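Local coordinates for putative uncharacterized protein TTHB071 (PDB 3AYV), which is of unknown function but folds as a zinc-binding TIM barrel of the xylose isomerase-like family and may take part in protection against oxidative stress, at residues A[75-86]-A[121-131]. Residues are numbered along the deposited sequence; the frame is centred on the assembly and turned at random.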
# COMPACT_ATOMS: atom_id res chain seq x y z
N LEU A 75 -12.68 -5.51 -10.29
CA LEU A 75 -12.38 -6.92 -10.08
C LEU A 75 -11.32 -7.42 -11.06
O LEU A 75 -10.34 -8.06 -10.62
CB LEU A 75 -13.65 -7.78 -10.11
CG LEU A 75 -13.47 -9.26 -9.75
CD1 LEU A 75 -12.88 -9.40 -8.33
CD2 LEU A 75 -14.83 -9.98 -9.88
N ARG A 76 -11.49 -7.12 -12.35
CA ARG A 76 -10.49 -7.52 -13.38
C ARG A 76 -9.10 -6.95 -13.09
O ARG A 76 -8.08 -7.67 -13.21
CB ARG A 76 -10.96 -7.17 -14.80
CG ARG A 76 -12.15 -7.97 -15.31
CD ARG A 76 -12.48 -7.72 -16.82
NE ARG A 76 -12.70 -6.32 -17.23
CZ ARG A 76 -13.89 -5.71 -17.21
NH1 ARG A 76 -14.98 -6.32 -16.77
NH2 ARG A 76 -13.99 -4.45 -17.61
N ARG A 77 -9.04 -5.67 -12.70
CA ARG A 77 -7.78 -5.01 -12.36
C ARG A 77 -7.05 -5.66 -11.17
O ARG A 77 -5.80 -5.85 -11.21
CB ARG A 77 -8.02 -3.52 -12.06
CG ARG A 77 -8.36 -2.67 -13.30
CD ARG A 77 -7.12 -2.38 -14.10
NE ARG A 77 -7.33 -1.47 -15.23
CZ ARG A 77 -7.22 -1.82 -16.51
NH1 ARG A 77 -6.94 -3.07 -16.86
NH2 ARG A 77 -7.39 -0.89 -17.45
N LEU A 78 -7.80 -5.97 -10.10
CA LEU A 78 -7.19 -6.59 -8.93
C LEU A 78 -6.69 -8.02 -9.25
O LEU A 78 -5.56 -8.37 -8.89
CB LEU A 78 -8.17 -6.63 -7.75
CG LEU A 78 -8.57 -5.24 -7.24
CD1 LEU A 78 -9.55 -5.42 -6.09
CD2 LEU A 78 -7.33 -4.45 -6.76
N LEU A 79 -7.51 -8.80 -9.92
CA LEU A 79 -7.16 -10.19 -10.28
C LEU A 79 -5.97 -10.28 -11.25
O LEU A 79 -5.03 -11.07 -11.03
CB LEU A 79 -8.38 -10.92 -10.82
CG LEU A 79 -9.53 -11.17 -9.83
CD1 LEU A 79 -10.72 -11.77 -10.58
CD2 LEU A 79 -9.11 -12.08 -8.67
N PHE A 80 -5.96 -9.43 -12.27
CA PHE A 80 -4.86 -9.41 -13.22
C PHE A 80 -3.58 -8.91 -12.57
O PHE A 80 -2.50 -9.50 -12.75
CB PHE A 80 -5.20 -8.63 -14.49
CG PHE A 80 -4.30 -8.98 -15.66
CD1 PHE A 80 -3.98 -10.31 -15.92
CD2 PHE A 80 -3.76 -7.99 -16.46
CE1 PHE A 80 -3.14 -10.65 -16.99
CE2 PHE A 80 -2.92 -8.31 -17.54
CZ PHE A 80 -2.61 -9.63 -17.80
N GLY A 81 -3.71 -7.85 -11.76
CA GLY A 81 -2.60 -7.33 -10.99
C GLY A 81 -1.99 -8.42 -10.11
O GLY A 81 -0.76 -8.50 -9.97
N LEU A 82 -2.85 -9.26 -9.52
CA LEU A 82 -2.34 -10.37 -8.68
C LEU A 82 -1.56 -11.38 -9.54
O LEU A 82 -0.51 -11.86 -9.13
CB LEU A 82 -3.45 -11.07 -7.88
CG LEU A 82 -3.93 -10.37 -6.60
CD1 LEU A 82 -5.17 -11.07 -6.08
CD2 LEU A 82 -2.84 -10.27 -5.49
N ASP A 83 -2.08 -11.70 -10.73
CA ASP A 83 -1.32 -12.54 -11.69
C ASP A 83 0.09 -12.01 -11.95
O ASP A 83 1.09 -12.75 -11.88
CB ASP A 83 -2.06 -12.68 -13.01
CG ASP A 83 -3.30 -13.53 -12.92
OD1 ASP A 83 -3.40 -14.37 -11.99
OD2 ASP A 83 -4.20 -13.36 -13.77
N ARG A 84 0.18 -10.72 -12.25
CA ARG A 84 1.46 -10.06 -12.47
C ARG A 84 2.37 -10.05 -11.24
O ARG A 84 3.60 -10.21 -11.36
CB ARG A 84 1.25 -8.63 -13.00
CG ARG A 84 0.66 -8.58 -14.40
CD ARG A 84 1.53 -9.29 -15.46
NE ARG A 84 1.18 -8.88 -16.82
CZ ARG A 84 1.69 -9.42 -17.92
NH1 ARG A 84 2.57 -10.43 -17.83
NH2 ARG A 84 1.32 -8.96 -19.11
N ALA A 85 1.79 -9.83 -10.06
CA ALA A 85 2.51 -9.86 -8.80
C ALA A 85 3.21 -11.21 -8.63
O ALA A 85 4.39 -11.28 -8.29
CB ALA A 85 1.54 -9.61 -7.62
N ALA A 86 2.47 -12.28 -8.92
CA ALA A 86 2.98 -13.66 -8.76
C ALA A 86 4.11 -13.91 -9.75
O ALA A 86 5.12 -14.53 -9.40
CB ALA A 86 1.86 -14.67 -8.96
N LEU A 121 -13.23 -13.32 -4.02
CA LEU A 121 -12.45 -13.85 -5.18
C LEU A 121 -11.02 -13.36 -5.20
O LEU A 121 -10.12 -14.06 -5.66
CB LEU A 121 -13.12 -13.51 -6.51
CG LEU A 121 -14.45 -14.19 -6.86
CD1 LEU A 121 -14.91 -13.71 -8.24
CD2 LEU A 121 -14.43 -15.75 -6.77
N VAL A 122 -10.82 -12.13 -4.73
CA VAL A 122 -9.49 -11.55 -4.69
C VAL A 122 -8.62 -12.22 -3.63
O VAL A 122 -7.47 -12.58 -3.91
CB VAL A 122 -9.56 -10.03 -4.44
CG1 VAL A 122 -8.16 -9.40 -4.54
CG2 VAL A 122 -10.48 -9.43 -5.47
N VAL A 123 -9.17 -12.40 -2.43
CA VAL A 123 -8.45 -13.12 -1.36
C VAL A 123 -8.14 -14.57 -1.81
O VAL A 123 -7.03 -15.08 -1.56
CB VAL A 123 -9.26 -13.11 -0.05
CG1 VAL A 123 -8.61 -14.00 1.03
CG2 VAL A 123 -9.33 -11.66 0.48
N ARG A 124 -9.11 -15.19 -2.47
CA ARG A 124 -8.92 -16.57 -2.94
C ARG A 124 -7.80 -16.65 -3.98
O ARG A 124 -6.96 -17.57 -3.92
CB ARG A 124 -10.23 -17.18 -3.46
CG ARG A 124 -11.29 -17.40 -2.35
CD ARG A 124 -12.66 -17.74 -2.98
NE ARG A 124 -12.56 -18.90 -3.88
CZ ARG A 124 -13.60 -19.48 -4.48
NH1 ARG A 124 -14.84 -19.02 -4.31
NH2 ARG A 124 -13.41 -20.55 -5.26
N ARG A 125 -7.76 -15.68 -4.90
CA ARG A 125 -6.72 -15.66 -5.94
C ARG A 125 -5.33 -15.45 -5.32
O ARG A 125 -4.37 -16.11 -5.72
CB ARG A 125 -7.01 -14.58 -7.02
CG ARG A 125 -6.06 -14.59 -8.23
CD ARG A 125 -6.03 -15.97 -8.93
NE ARG A 125 -5.23 -15.97 -10.17
CZ ARG A 125 -4.47 -16.99 -10.59
NH1 ARG A 125 -4.36 -18.10 -9.87
NH2 ARG A 125 -3.78 -16.89 -11.73
N ALA A 126 -5.24 -14.51 -4.39
CA ALA A 126 -4.00 -14.25 -3.64
C ALA A 126 -3.51 -15.53 -2.93
O ALA A 126 -2.32 -15.87 -2.99
CB ALA A 126 -4.23 -13.10 -2.64
N ARG A 127 -4.45 -16.25 -2.32
CA ARG A 127 -4.12 -17.48 -1.60
C ARG A 127 -3.57 -18.53 -2.57
O ARG A 127 -2.49 -19.12 -2.31
CB ARG A 127 -5.35 -18.00 -0.85
CG ARG A 127 -5.10 -19.26 -0.05
CD ARG A 127 -6.08 -19.47 1.10
NE ARG A 127 -7.46 -19.20 0.74
CZ ARG A 127 -8.24 -18.28 1.31
NH1 ARG A 127 -7.81 -17.52 2.32
NH2 ARG A 127 -9.47 -18.13 0.87
N THR A 128 -4.25 -18.72 -3.70
CA THR A 128 -3.78 -19.66 -4.74
C THR A 128 -2.36 -19.35 -5.22
O THR A 128 -1.51 -20.25 -5.34
CB THR A 128 -4.75 -19.69 -5.95
OG1 THR A 128 -6.01 -20.21 -5.51
CG2 THR A 128 -4.19 -20.55 -7.11
N LEU A 129 -2.10 -18.06 -5.45
CA LEU A 129 -0.80 -17.58 -5.90
C LEU A 129 0.32 -17.49 -4.85
O LEU A 129 1.49 -17.33 -5.20
CB LEU A 129 -0.96 -16.23 -6.64
CG LEU A 129 -1.76 -16.30 -7.95
CD1 LEU A 129 -2.18 -14.86 -8.42
CD2 LEU A 129 -1.00 -17.01 -9.09
N GLY A 130 -0.02 -17.57 -3.58
CA GLY A 130 0.95 -17.46 -2.52
C GLY A 130 1.39 -16.02 -2.26
O GLY A 130 2.48 -15.78 -1.76
N VAL A 131 0.52 -15.08 -2.60
CA VAL A 131 0.78 -13.64 -2.41
C VAL A 131 -0.06 -13.17 -1.23
O VAL A 131 -1.26 -13.47 -1.14
CB VAL A 131 0.38 -12.86 -3.69
CG1 VAL A 131 0.51 -11.33 -3.48
CG2 VAL A 131 1.20 -13.36 -4.92
O HOH W 1 -6.31 -13.87 -11.60
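Leu82 of helix 68-87 is a knob in a hole formed by Val122, Arg125, Ala126 and Leu129 of helix 120-129, where two neighbouring outer helices of the TIM barrel run side by side. The segment axes are nearly parallel, 8° apart and 9.8 Å at closest approach. From the root outward, Leu82 CB meets Leu129 CD1 at 4.0 Å; with CG anti to the carbonyl carbon (chi1 -80°), the fork of Leu82 is carried over the other helix and its methyls diverge. Leu82 CD1 pushes into the hole, 3.5 Å from Val122 O and close to Val122 CG1, while Leu82 CD2 meets Val131 CG1 just past the Schellman motif at Gly130. Deeper in, Leu82 also touches Leu133 and Ala93, on the barrel strands beneath the helix pair. A reciprocal knob, Val122, fits among Leu75, Leu78, Leu79 and Leu82, its CG2 lying 3.7 Å from Leu75 CD1. Toward the outer side a salt bridge closes the seam. Arg125, bent at chi2 (56°), lays its CB against Leu79 CD2 before its guanidinium turns to Asp83, with Leu129 CD2 over one face, displaced toward the rim. Asp83 OD1 takes NH2 of Arg125 at 2.6 Å on the syn side but tilted out of the carboxylate plane, in a bent bond, and NE in a weak, strongly bent one, the two flat groups standing steeply to each other. A water accepts from Arg125 NE at 2.8 Å and gives a weak hydrogen bond to Leu79 O.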